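Local coordinates for Rx protein (Solanum tuberosum, PDB 4M70) that probably confers disease resistance on potato as an NB-LRR immune receptor, of which this chain is the N-terminal coiled-coil (CC) domain, at residues A[26-31]-A[98-103]; A[33-38]-A[105-110]; A[14-19]-A[71-76]; A[8-13]-A[60-65]. All coordinates share one frame; numbering follows the deposited sequence.

Contact 1. Residues A[26-31]-A[98-103]; sequences CDLQPF and FVLEQA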
loop_
_atom_site.group_PDB
_atom_site.type_symbol
_atom_site.label_atom_id
_atom_site.label_comp_id
_atom_site.label_asym_id
_atom_site.label_seq_id
_atom_site.Cartn_x
_atom_site.Cartn_y
_atom_site.Cartn_z
ATOM N N CYS A 26 -4.780 12.983 5.503
ATOM C CA CYS A 26 -3.477 12.634 4.946
ATOM C C CYS A 26 -3.475 12.720 3.430
ATOM O O CYS A 26 -4.506 12.524 2.780
ATOM C CB CYS A 26 -3.058 11.221 5.363
ATOM S SG CYS A 26 -2.723 10.978 7.116
ATOM N N ASP A 27 -2.299 13.006 2.878
ATOM C CA ASP A 27 -2.145 13.109 1.439
ATOM C C ASP A 27 -1.832 11.728 0.901
ATOM O O ASP A 27 -0.672 11.331 0.807
ATOM C CB ASP A 27 -1.012 14.079 1.097
ATOM C CG ASP A 27 -0.824 14.256 -0.394
ATOM O OD1 ASP A 27 -1.820 14.152 -1.143
ATOM O OD2 ASP A 27 0.329 14.483 -0.816
ATOM N N LEU A 28 -2.884 10.988 0.569
ATOM C CA LEU A 28 -2.725 9.621 0.102
ATOM C C LEU A 28 -3.118 9.485 -1.368
ATOM O O LEU A 28 -3.040 8.397 -1.940
ATOM C CB LEU A 28 -3.574 8.684 0.964
ATOM C CG LEU A 28 -3.344 8.815 2.476
ATOM C CD1 LEU A 28 -4.265 7.892 3.285
ATOM C CD2 LEU A 28 -1.893 8.533 2.816
ATOM N N GLN A 29 -3.534 10.591 -1.978
ATOM C CA GLN A 29 -3.955 10.578 -3.380
ATOM C C GLN A 29 -2.915 10.013 -4.368
ATOM O O GLN A 29 -3.297 9.367 -5.340
ATOM C CB GLN A 29 -4.468 11.952 -3.830
ATOM C CG GLN A 29 -5.199 11.939 -5.177
ATOM C CD GLN A 29 -6.496 11.138 -5.156
ATOM O OE1 GLN A 29 -7.081 10.896 -4.099
ATOM N NE2 GLN A 29 -6.946 10.718 -6.335
ATOM N N PRO A 30 -1.606 10.267 -4.146
ATOM C CA PRO A 30 -0.647 9.613 -5.049
ATOM C C PRO A 30 -0.730 8.087 -5.013
ATOM O O PRO A 30 -0.628 7.444 -6.067
ATOM C CB PRO A 30 0.715 10.077 -4.508
ATOM C CG PRO A 30 0.441 10.622 -3.136
ATOM C CD PRO A 30 -0.923 11.212 -3.243
ATOM N N PHE A 31 -0.928 7.522 -3.823
ATOM C CA PHE A 31 -1.105 6.080 -3.691
ATOM C C PHE A 31 -2.339 5.637 -4.460
ATOM O O PHE A 31 -2.309 4.640 -5.181
ATOM C CB PHE A 31 -1.265 5.672 -2.225
ATOM C CG PHE A 31 -0.051 5.922 -1.376
ATOM C CD1 PHE A 31 -0.071 6.889 -0.386
ATOM C CD2 PHE A 31 1.106 5.183 -1.563
ATOM C CE1 PHE A 31 1.042 7.112 0.407
ATOM C CE2 PHE A 31 2.221 5.395 -0.777
ATOM C CZ PHE A 31 2.189 6.364 0.210
ATOM N N PHE A 98 3.872 4.263 5.368
ATOM C CA PHE A 98 4.808 3.157 5.239
ATOM C C PHE A 98 4.134 1.908 4.694
ATOM O O PHE A 98 4.655 1.253 3.774
ATOM C CB PHE A 98 5.465 2.865 6.587
ATOM C CG PHE A 98 6.466 1.748 6.551
ATOM C CD1 PHE A 98 6.100 0.462 6.918
ATOM C CD2 PHE A 98 7.772 1.979 6.145
ATOM C CE1 PHE A 98 7.018 -0.574 6.886
ATOM C CE2 PHE A 98 8.696 0.951 6.118
ATOM C CZ PHE A 98 8.318 -0.327 6.482
ATOM N N VAL A 99 2.974 1.574 5.257
ATOM C CA VAL A 99 2.269 0.388 4.794
ATOM C C VAL A 99 1.809 0.551 3.345
ATOM O O VAL A 99 1.921 -0.387 2.548
ATOM C CB VAL A 99 1.093 -0.020 5.729
ATOM C CG1 VAL A 99 -0.037 0.990 5.673
ATOM C CG2 VAL A 99 0.583 -1.398 5.367
ATOM N N LEU A 100 1.343 1.746 2.987
ATOM C CA LEU A 100 0.890 1.958 1.618
ATOM C C LEU A 100 2.019 1.887 0.594
ATOM O O LEU A 100 1.835 1.344 -0.496
ATOM C CB LEU A 100 0.121 3.273 1.492
ATOM C CG LEU A 100 -1.303 3.201 2.040
ATOM C CD1 LEU A 100 -2.004 4.547 1.951
ATOM C CD2 LEU A 100 -2.065 2.131 1.278
ATOM N N GLU A 101 3.186 2.423 0.939
ATOM C CA GLU A 101 4.347 2.291 0.057
ATOM C C GLU A 101 4.820 0.829 -0.070
ATOM O O GLU A 101 5.153 0.381 -1.175
ATOM C CB GLU A 101 5.473 3.232 0.484
ATOM C CG GLU A 101 6.652 3.239 -0.483
ATOM C CD GLU A 101 6.341 3.767 -1.868
ATOM O OE1 GLU A 101 5.321 4.461 -2.051
ATOM O OE2 GLU A 101 7.122 3.446 -2.789
ATOM N N GLN A 102 4.878 0.099 1.048
ATOM C CA GLN A 102 5.252 -1.321 0.988
ATOM C C GLN A 102 4.296 -2.099 0.075
ATOM O O GLN A 102 4.713 -2.887 -0.798
ATOM C CB GLN A 102 5.255 -1.950 2.382
ATOM C CG GLN A 102 6.318 -1.430 3.332
ATOM C CD GLN A 102 7.604 -2.234 3.277
ATOM O OE1 GLN A 102 8.528 -1.905 2.531
ATOM N NE2 GLN A 102 7.665 -3.303 4.062
ATOM N N ALA A 103 3.007 -1.851 0.287
ATOM C CA ALA A 103 1.948 -2.500 -0.472
ATOM C C ALA A 103 2.073 -2.177 -1.953
ATOM O O ALA A 103 1.980 -3.067 -2.799
ATOM C CB ALA A 103 0.592 -2.064 0.047
#

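Contact 2. Residues A[33-38]-A[105-110]; sequences EKLKSL and ECIDST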
loop_
_atom_site.group_PDB
_atom_site.type_symbol
_atom_site.label_atom_id
_atom_site.label_comp_id
_atom_site.label_asym_id
_atom_site.label_seq_id
_atom_site.Cartn_x
_atom_site.Cartn_y
_atom_site.Cartn_z
ATOM N N GLU A 33 -3.794 7.099 -7.026
ATOM C CA GLU A 33 -3.562 7.207 -8.467
ATOM C C GLU A 33 -2.677 6.083 -8.995
ATOM O O GLU A 33 -2.934 5.526 -10.069
ATOM C CB GLU A 33 -2.933 8.560 -8.815
ATOM C CG GLU A 33 -3.844 9.762 -8.603
ATOM C CD GLU A 33 -5.011 9.783 -9.578
ATOM O OE1 GLU A 33 -4.892 9.175 -10.664
ATOM O OE2 GLU A 33 -6.040 10.421 -9.267
ATOM N N LYS A 34 -1.638 5.745 -8.238
ATOM C CA LYS A 34 -0.760 4.652 -8.631
ATOM C C LYS A 34 -1.516 3.325 -8.645
ATOM O O LYS A 34 -1.345 2.496 -9.553
ATOM C CB LYS A 34 0.438 4.574 -7.684
ATOM C CG LYS A 34 1.509 3.585 -8.091
ATOM C CD LYS A 34 2.650 3.566 -7.075
ATOM C CE LYS A 34 3.327 4.927 -6.944
ATOM N NZ LYS A 34 4.430 4.914 -5.932
ATOM N N LEU A 35 -2.392 3.155 -7.661
ATOM C CA LEU A 35 -3.217 1.960 -7.567
ATOM C C LEU A 35 -4.194 1.838 -8.715
ATOM O O LEU A 35 -4.326 0.777 -9.323
ATOM C CB LEU A 35 -4.007 1.965 -6.260
ATOM C CG LEU A 35 -3.414 1.244 -5.060
ATOM C CD1 LEU A 35 -4.376 1.334 -3.900
ATOM C CD2 LEU A 35 -3.167 -0.204 -5.425
ATOM N N LYS A 36 -4.862 2.948 -9.014
ATOM C CA LYS A 36 -5.819 3.020 -10.107
ATOM C C LYS A 36 -5.132 2.677 -11.419
ATOM O O LYS A 36 -5.662 1.918 -12.231
ATOM C CB LYS A 36 -6.433 4.419 -10.169
ATOM C CG LYS A 36 -7.609 4.561 -11.124
ATOM C CD LYS A 36 -8.275 5.914 -10.948
ATOM C CE LYS A 36 -9.435 6.098 -11.907
ATOM N NZ LYS A 36 -10.157 7.380 -11.649
ATOM N N SER A 37 -3.956 3.259 -11.627
ATOM C CA SER A 37 -3.184 3.005 -12.838
ATOM C C SER A 37 -2.775 1.533 -12.975
ATOM O O SER A 37 -2.907 0.930 -14.053
ATOM C CB SER A 37 -1.949 3.903 -12.859
ATOM O OG SER A 37 -1.197 3.708 -14.040
ATOM N N LEU A 38 -2.320 0.941 -11.871
ATOM C CA LEU A 38 -1.931 -0.464 -11.891
ATOM C C LEU A 38 -3.144 -1.353 -12.169
ATOM O O LEU A 38 -3.047 -2.368 -12.881
ATOM C CB LEU A 38 -1.264 -0.849 -10.568
ATOM C CG LEU A 38 0.132 -0.265 -10.322
ATOM C CD1 LEU A 38 0.543 -0.401 -8.863
ATOM C CD2 LEU A 38 1.160 -0.928 -11.233
ATOM N N GLU A 105 4.737 -1.216 -3.583
ATOM C CA GLU A 105 5.919 -1.864 -4.142
ATOM C C GLU A 105 5.603 -3.317 -4.493
ATOM O O GLU A 105 5.927 -3.791 -5.597
ATOM C CB GLU A 105 7.109 -1.765 -3.184
ATOM C CG GLU A 105 8.414 -2.303 -3.757
ATOM C CD GLU A 105 8.976 -1.436 -4.865
ATOM O OE1 GLU A 105 8.998 -0.195 -4.707
ATOM O OE2 GLU A 105 9.398 -2.000 -5.897
ATOM N N CYS A 106 4.946 -4.015 -3.565
ATOM C CA CYS A 106 4.569 -5.404 -3.822
ATOM C C CYS A 106 3.631 -5.566 -5.022
ATOM O O CYS A 106 3.874 -6.397 -5.905
ATOM C CB CYS A 106 3.939 -6.032 -2.579
ATOM S SG CYS A 106 5.117 -6.376 -1.265
ATOM N N ILE A 107 2.571 -4.762 -5.057
ATOM C CA ILE A 107 1.597 -4.826 -6.144
ATOM C C ILE A 107 2.205 -4.426 -7.488
ATOM O O ILE A 107 1.904 -5.040 -8.509
ATOM C CB ILE A 107 0.342 -3.974 -5.835
ATOM C CG1 ILE A 107 -0.399 -4.550 -4.625
ATOM C CG2 ILE A 107 -0.602 -3.934 -7.025
ATOM C CD1 ILE A 107 -1.629 -3.759 -4.228
ATOM N N ASP A 108 3.073 -3.417 -7.485
ATOM C CA ASP A 108 3.757 -3.016 -8.713
ATOM C C ASP A 108 4.607 -4.167 -9.249
ATOM O O ASP A 108 4.525 -4.522 -10.437
ATOM C CB ASP A 108 4.619 -1.773 -8.478
ATOM C CG ASP A 108 5.394 -1.354 -9.717
ATOM O OD1 ASP A 108 4.783 -0.796 -10.652
ATOM O OD2 ASP A 108 6.623 -1.575 -9.750
ATOM N N SER A 109 5.392 -4.772 -8.359
ATOM C CA SER A 109 6.225 -5.912 -8.732
ATOM C C SER A 109 5.395 -7.066 -9.303
ATOM O O SER A 109 5.712 -7.620 -10.370
ATOM C CB SER A 109 7.033 -6.380 -7.519
ATOM O OG SER A 109 7.692 -7.604 -7.778
ATOM N N THR A 110 4.310 -7.396 -8.607
ATOM C CA THR A 110 3.458 -8.502 -9.020
ATOM C C THR A 110 2.781 -8.229 -10.360
ATOM O O THR A 110 2.633 -9.131 -11.175
ATOM C CB THR A 110 2.390 -8.832 -7.956
ATOM O OG1 THR A 110 3.021 -9.039 -6.685
ATOM C CG2 THR A 110 1.620 -10.088 -8.346
#

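Contact 3. Residues A[14-19]-A[71-76]; sequences MRTIHQ and DMVDSE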
loop_
_atom_site.group_PDB
_atom_site.type_symbol
_atom_site.label_atom_id
_atom_site.label_comp_id
_atom_site.label_asym_id
_atom_site.label_seq_id
_atom_site.Cartn_x
_atom_site.Cartn_y
_atom_site.Cartn_z
ATOM N N MET A 14 -8.400 1.064 -2.905
ATOM C CA MET A 14 -8.542 2.448 -3.349
ATOM C C MET A 14 -9.606 3.131 -2.489
ATOM O O MET A 14 -9.392 4.231 -1.948
ATOM C CB MET A 14 -8.926 2.487 -4.836
ATOM C CG MET A 14 -7.759 2.203 -5.795
ATOM S SD MET A 14 -8.244 1.573 -7.427
ATOM C CE MET A 14 -9.150 2.964 -8.102
ATOM N N ARG A 15 -10.751 2.466 -2.361
ATOM C CA ARG A 15 -11.852 2.985 -1.551
ATOM C C ARG A 15 -11.438 3.191 -0.084
ATOM O O ARG A 15 -11.797 4.195 0.548
ATOM C CB ARG A 15 -13.056 2.046 -1.664
ATOM C CG ARG A 15 -14.412 2.701 -1.485
ATOM C CD ARG A 15 -15.505 1.825 -2.084
ATOM N NE ARG A 15 -15.350 0.432 -1.678
ATOM C CZ ARG A 15 -15.429 -0.610 -2.503
ATOM N NH1 ARG A 15 -15.671 -0.428 -3.795
ATOM N NH2 ARG A 15 -15.270 -1.838 -2.028
ATOM N N THR A 16 -10.672 2.238 0.444
ATOM C CA THR A 16 -10.182 2.302 1.819
ATOM C C THR A 16 -9.244 3.486 2.010
ATOM O O THR A 16 -9.308 4.208 3.012
ATOM C CB THR A 16 -9.452 1.000 2.206
ATOM O OG1 THR A 16 -10.376 -0.097 2.172
ATOM C CG2 THR A 16 -8.837 1.109 3.596
ATOM N N ILE A 17 -8.388 3.698 1.016
ATOM C CA ILE A 17 -7.464 4.818 1.040
ATOM C C ILE A 17 -8.229 6.137 1.058
ATOM O O ILE A 17 -7.909 7.029 1.845
ATOM C CB ILE A 17 -6.487 4.766 -0.148
ATOM C CG1 ILE A 17 -5.396 3.727 0.118
ATOM C CG2 ILE A 17 -5.851 6.125 -0.385
ATOM C CD1 ILE A 17 -4.520 3.440 -1.080
ATOM N N HIS A 18 -9.249 6.262 0.212
ATOM C CA HIS A 18 -10.067 7.474 0.248
ATOM C C HIS A 18 -10.792 7.679 1.588
ATOM O O HIS A 18 -10.899 8.817 2.064
ATOM C CB HIS A 18 -11.041 7.527 -0.930
ATOM C CG HIS A 18 -10.488 8.252 -2.121
ATOM N ND1 HIS A 18 -11.204 8.438 -3.284
ATOM C CD2 HIS A 18 -9.282 8.830 -2.325
ATOM C CE1 HIS A 18 -10.463 9.107 -4.151
ATOM N NE2 HIS A 18 -9.292 9.355 -3.595
ATOM N N GLN A 19 -11.292 6.598 2.192
ATOM C CA GLN A 19 -11.910 6.700 3.518
ATOM C C GLN A 19 -10.909 7.213 4.558
ATOM O O GLN A 19 -11.235 8.074 5.396
ATOM C CB GLN A 19 -12.498 5.355 3.950
ATOM C CG GLN A 19 -13.721 4.925 3.145
ATOM C CD GLN A 19 -14.198 3.527 3.503
ATOM O OE1 GLN A 19 -13.414 2.683 3.944
ATOM N NE2 GLN A 19 -15.489 3.278 3.322
ATOM N N ASP A 71 -6.680 -3.753 5.991
ATOM C CA ASP A 71 -6.839 -3.910 7.432
ATOM C C ASP A 71 -5.922 -2.963 8.203
ATOM O O ASP A 71 -6.349 -2.299 9.162
ATOM C CB ASP A 71 -6.573 -5.357 7.842
ATOM C CG ASP A 71 -7.645 -6.312 7.350
ATOM O OD1 ASP A 71 -8.755 -5.849 7.018
ATOM O OD2 ASP A 71 -7.365 -7.525 7.276
ATOM N N MET A 72 -4.669 -2.877 7.762
ATOM C CA MET A 72 -3.689 -2.008 8.420
ATOM C C MET A 72 -4.017 -0.511 8.319
ATOM O O MET A 72 -3.888 0.235 9.297
ATOM C CB MET A 72 -2.288 -2.293 7.880
ATOM C CG MET A 72 -1.707 -3.622 8.376
ATOM S SD MET A 72 -0.141 -4.024 7.567
ATOM C CE MET A 72 0.377 -5.470 8.493
ATOM N N VAL A 73 -4.436 -0.077 7.134
ATOM C CA VAL A 73 -4.823 1.312 6.928
ATOM C C VAL A 73 -6.056 1.662 7.770
ATOM O O VAL A 73 -6.114 2.731 8.386
ATOM C CB VAL A 73 -5.074 1.620 5.428
ATOM C CG1 VAL A 73 -5.743 2.977 5.254
ATOM C CG2 VAL A 73 -3.764 1.553 4.640
ATOM N N ASP A 74 -7.034 0.758 7.797
ATOM C CA ASP A 74 -8.224 0.943 8.629
ATOM C C ASP A 74 -7.836 1.116 10.103
ATOM O O ASP A 74 -8.294 2.049 10.791
ATOM C CB ASP A 74 -9.177 -0.244 8.479
ATOM C CG ASP A 74 -10.038 -0.141 7.238
ATOM O OD1 ASP A 74 -10.162 0.976 6.695
ATOM O OD2 ASP A 74 -10.597 -1.179 6.815
ATOM N N SER A 75 -6.978 0.212 10.574
ATOM C CA SER A 75 -6.559 0.201 11.972
ATOM C C SER A 75 -5.802 1.466 12.362
ATOM O O SER A 75 -6.105 2.107 13.376
ATOM C CB SER A 75 -5.697 -1.030 12.251
ATOM O OG SER A 75 -5.379 -1.134 13.631
ATOM N N GLU A 76 -4.835 1.844 11.531
ATOM C CA GLU A 76 -4.013 3.007 11.821
ATOM C C GLU A 76 -4.787 4.314 11.689
ATOM O O GLU A 76 -4.523 5.272 12.415
ATOM C CB GLU A 76 -2.756 2.998 10.948
ATOM C CG GLU A 76 -1.842 1.810 11.236
ATOM C CD GLU A 76 -1.227 1.846 12.626
ATOM O OE1 GLU A 76 -1.253 2.910 13.278
ATOM O OE2 GLU A 76 -0.704 0.801 13.070
#

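Contact 4. Residues A[8-13]-A[60-65]; sequences AAVTSL and VEIVEV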
loop_
_atom_site.group_PDB
_atom_site.type_symbol
_atom_site.label_atom_id
_atom_site.label_comp_id
_atom_site.label_asym_id
_atom_site.label_seq_id
_atom_site.Cartn_x
_atom_site.Cartn_y
_atom_site.Cartn_z
ATOM N N ALA A 8 -11.011 -6.461 -7.967
ATOM C CA ALA A 8 -11.901 -6.190 -6.841
ATOM C C ALA A 8 -11.130 -5.763 -5.594
ATOM O O ALA A 8 -11.508 -4.809 -4.910
ATOM C CB ALA A 8 -12.767 -7.407 -6.543
ATOM N N ALA A 9 -10.042 -6.468 -5.308
ATOM C CA ALA A 9 -9.230 -6.166 -4.137
ATOM C C ALA A 9 -8.573 -4.785 -4.213
ATOM O O ALA A 9 -8.598 -4.023 -3.240
ATOM C CB ALA A 9 -8.183 -7.245 -3.936
ATOM N N VAL A 10 -7.986 -4.471 -5.366
ATOM C CA VAL A 10 -7.359 -3.167 -5.579
ATOM C C VAL A 10 -8.396 -2.049 -5.505
ATOM O O VAL A 10 -8.138 -0.989 -4.933
ATOM C CB VAL A 10 -6.584 -3.110 -6.927
ATOM C CG1 VAL A 10 -6.140 -1.685 -7.246
ATOM C CG2 VAL A 10 -5.381 -4.040 -6.886
ATOM N N THR A 11 -9.583 -2.304 -6.049
ATOM C CA THR A 11 -10.682 -1.338 -5.972
ATOM C C THR A 11 -11.060 -1.056 -4.519
ATOM O O THR A 11 -11.252 0.104 -4.106
ATOM C CB THR A 11 -11.933 -1.852 -6.718
ATOM O OG1 THR A 11 -11.616 -2.068 -8.100
ATOM C CG2 THR A 11 -13.080 -0.854 -6.605
ATOM N N SER A 12 -11.141 -2.129 -3.742
ATOM C CA SER A 12 -11.472 -2.007 -2.334
ATOM C C SER A 12 -10.387 -1.224 -1.587
ATOM O O SER A 12 -10.692 -0.399 -0.722
ATOM C CB SER A 12 -11.680 -3.395 -1.727
ATOM O OG SER A 12 -12.114 -3.298 -0.383
ATOM N N LEU A 13 -9.127 -1.465 -1.942
ATOM C CA LEU A 13 -8.005 -0.750 -1.332
ATOM C C LEU A 13 -8.033 0.746 -1.666
ATOM O O LEU A 13 -7.711 1.589 -0.824
ATOM C CB LEU A 13 -6.668 -1.373 -1.756
ATOM C CG LEU A 13 -5.407 -0.715 -1.192
ATOM C CD1 LEU A 13 -5.506 -0.575 0.328
ATOM C CD2 LEU A 13 -4.155 -1.489 -1.580
ATOM N N VAL A 60 -3.556 -14.363 -6.327
ATOM C CA VAL A 60 -3.624 -14.654 -4.898
ATOM C C VAL A 60 -2.736 -13.670 -4.139
ATOM O O VAL A 60 -3.154 -13.083 -3.130
ATOM C CB VAL A 60 -3.181 -16.106 -4.589
ATOM C CG1 VAL A 60 -3.011 -16.317 -3.088
ATOM C CG2 VAL A 60 -4.182 -17.102 -5.152
ATOM N N GLU A 61 -1.523 -13.473 -4.651
ATOM C CA GLU A 61 -0.571 -12.546 -4.040
ATOM C C GLU A 61 -1.136 -11.120 -3.920
ATOM O O GLU A 61 -1.121 -10.517 -2.834
ATOM C CB GLU A 61 0.740 -12.534 -4.846
ATOM C CG GLU A 61 1.392 -13.913 -4.993
ATOM C CD GLU A 61 2.585 -13.917 -5.937
ATOM O OE1 GLU A 61 2.869 -12.868 -6.558
ATOM O OE2 GLU A 61 3.220 -14.986 -6.082
ATOM N N ILE A 62 -1.675 -10.611 -5.028
ATOM C CA ILE A 62 -2.266 -9.277 -5.053
ATOM C C ILE A 62 -3.466 -9.158 -4.121
ATOM O O ILE A 62 -3.587 -8.189 -3.364
ATOM C CB ILE A 62 -2.695 -8.870 -6.481
ATOM C CG1 ILE A 62 -1.474 -8.675 -7.384
ATOM C CG2 ILE A 62 -3.498 -7.585 -6.453
ATOM C CD1 ILE A 62 -1.826 -8.299 -8.818
ATOM N N VAL A 63 -4.353 -10.145 -4.182
ATOM C CA VAL A 63 -5.544 -10.149 -3.343
ATOM C C VAL A 63 -5.223 -10.097 -1.853
ATOM O O VAL A 63 -5.713 -9.209 -1.133
ATOM C CB VAL A 63 -6.438 -11.374 -3.652
ATOM C CG1 VAL A 63 -7.440 -11.629 -2.528
ATOM C CG2 VAL A 63 -7.150 -11.182 -4.975
ATOM N N GLU A 64 -4.389 -11.026 -1.392
ATOM C CA GLU A 64 -4.070 -11.064 0.031
ATOM C C GLU A 64 -3.310 -9.804 0.452
ATOM O O GLU A 64 -3.610 -9.228 1.504
ATOM C CB GLU A 64 -3.355 -12.356 0.436
ATOM C CG GLU A 64 -3.279 -12.485 1.958
ATOM C CD GLU A 64 -2.913 -13.878 2.450
ATOM O OE1 GLU A 64 -2.653 -14.773 1.616
ATOM O OE2 GLU A 64 -2.929 -14.080 3.686
ATOM N N VAL A 65 -2.320 -9.392 -0.343
ATOM C CA VAL A 65 -1.579 -8.168 -0.023
ATOM C C VAL A 65 -2.510 -6.956 0.119
ATOM O O VAL A 65 -2.413 -6.189 1.086
ATOM C CB VAL A 65 -0.478 -7.862 -1.071
ATOM C CG1 VAL A 65 0.016 -6.428 -0.943
ATOM C CG2 VAL A 65 0.678 -8.844 -0.938
#

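Contact 1. Residues A[26-31]-A[98-103]
Leu100 reaches from helix 86-119 to the start of helix 29-42, and its side chain is best read outward from the backbone. CB sits almost exactly over the middle of the Phe31 ring, 3.7 Å from the ring centroid and 9° off the normal, a CH-pi contact on one face. Beyond CB the chain leaves the ring centre at a slant. With CG anti to the carbonyl carbon (chi1 -77°), CD1 lies 3.8 Å from Phe31 CD1 and 4.1 Å from Leu28 CD2, bridging the ring and the last loop residue before helix 29-42. The other methyl, CD2, goes to Ile17 of helix 4-24.

At the ring's edge, near its plane, Glu101 OE1 lies 3.5 Å from Phe31 CE2. The glutamate gets there by a bend at chi2, and its carboxylate plane is turned 52° from the ring, so an electronegative oxygen meets the electropositive hydrogen rim, probably a mild attraction. Leu28 is buried further by Met21 of helix 4-24 and by Phe97. Apolar side chains of helices 4-24, 29-42 and 86-119 meeting round Leu28 and Leu100 form part of the interior of this four-helix bundle and join the start of helix 29-42 to helix 86-119.

Contact 2. Residues A[33-38]-A[105-110]
Leu38 meets helix 86-119 with both methyls against Asp108, and its CD1 also touches Ile107. Helices 29-42 and 86-119 run the same way here, their local axes 20° apart and 10.8 Å from each other at closest approach, and the gap is bridged by branched side chains.

On the inner side three buried aliphatic residues mesh. Leu35 CD2 meets Ile107 CD1 at 4.1 Å, the two side chains crossing at about a right angle, and Leu38 CD1 touches Ile107 CG2 at the same separation of 4.1 Å. Ile107 serves both leucines because its branches diverge: CG2 stands anti to the backbone N, while CG1 (chi1 -65°) carries CD1 toward Leu35. Val10, Leu13 and Ile17 of helix 4-24 close over Leu35.

Toward solvent the burial falls off. Asp108 is only partly buried, although its contact is itself close, with OD1 3.7 Å from Leu38 CD2; OD2 forms a salt bridge with Lys112. Farther out, Lys34 NZ and Glu105 OE1 are 7.0 Å apart, too far for a salt bridge, and exposed Lys34 packs instead on Glu101 and Leu104.

No hydrogen bond crosses between the two segments. Cohesion here probably rests mainly on buried hydrocarbon, and the nearby charged groups probably add little between these segments, since the Asp108-Lys112 salt bridge lies within helix 86-119.

Contact 3. Residues A[14-19]-A[71-76]
Thr16 on helix 4-24 and Asp74 on helix 56-81 bring the two backbones to 7.2 Å, CA to CA, and the helices run in broadly the same direction past this point. The contacts across the gap converge on one methyl. Thr16 CG2 stands anti to the backbone N and points across to helix 56-81, where it meets two successive residues: Val73 CG1 at 4.0 Å and Asp74 OD1 at 3.4 Å.

The valine offers the branch that is itself anti to its backbone N (chi1 169°), and the two side chains slant past each other methyl against methyl. The aspartate comes from another quarter, its side chain at about a right angle to that of the threonine. Its first torsion (chi1 -81°) puts the carboxylate beside the backbone N, and OD1 leans onto the methyl.

The hydroxyl of Thr16 is engaged elsewhere. OG1 is within hydrogen-bonding distance of both Ser12 O, a turn earlier in its own helix, and Glu70 OE2 of helix 56-81, so a polar link between the same two helices lies right beside the methyl contact. Ile17, with its CB directed away from helix 56-81, packs against Leu35 and Leu100.

Thr16 thus works with both of its branches. The methyl gives apolar contact and lies against a carboxylate oxygen, which probably amounts to little more than van der Waals packing with a faint C-H to oxygen attraction, while the hydroxyl supplies the directional bonding. Its two partners probably favour this chi1 rotamer, and with it the position of CG2.

Contact 4. Residues A[8-13]-A[60-65]
Val10 and Ile62 are brought together by opposite choices of branch. In Val10 the CG1 methyl stands anti to the backbone N (chi1 170°), which puts CG2 anti to the carbonyl carbon and aims it at helix 56-81. In Ile62 the longer CG1 arm takes that second position (chi1 -68°), and CG2 lies anti to the backbone N, turned to helix 4-24. The two CG2 methyls meet at 4.0 Å, their side chains slanting past one another, while the longer arm of Ile62 remains for other packing.

Next to this pair the helices come much closer. Ala9 and Val63 have their CA atoms only 5.5 Å apart, a spacing that a bare CB permits. Ala9 CB points toward the facing helix and lands on backbone as much as on side chain: it is 4.0 Å from Val63 CA and 4.2 Å from Val63 CG2. Ala66 and Tyr67, a turn further along helix 56-81, touch the same alanine.

All the contacts across these segments are apolar, and no hydrogen bond spans them. Ile62 is hemmed in from several directions, by Ala6 of helix 4-24, Leu42 of helix 29-42, and Thr110 and Val111 of helix 86-119. On another side of helix 4-24, Thr11 OG1 is bonded to Tyr7 O and to Arg39 NH1, tying in helix 29-42 by a polar route.

A small residue at the closest approach, with the buried Val10 and Ile62 beside it, is in keeping with close helix packing within the four-helix bundle of this Rx-type CC domain.

Four helices make up this domain, in the order 4-24, 29-42, 56-81, 86-119, and each contact joins a helix to the next but one. Contacts 1 and 2 both link helix 29-42 to helix 86-119, their centres 11 Å apart, while contacts 3 and 4 link helix 4-24 to helix 56-81, with centres 13 Å apart. The pairings are therefore interlaced, each between helices not adjacent in sequence. The pairs also touch: His18 probably hydrogen-bonds Gln29 between contacts 1 and 3, and Leu35 of contact 2 reaches Leu13 of contact 4. One shared interior results, while residues of helices 56-81 and 86-119 also meet a chain of another protein.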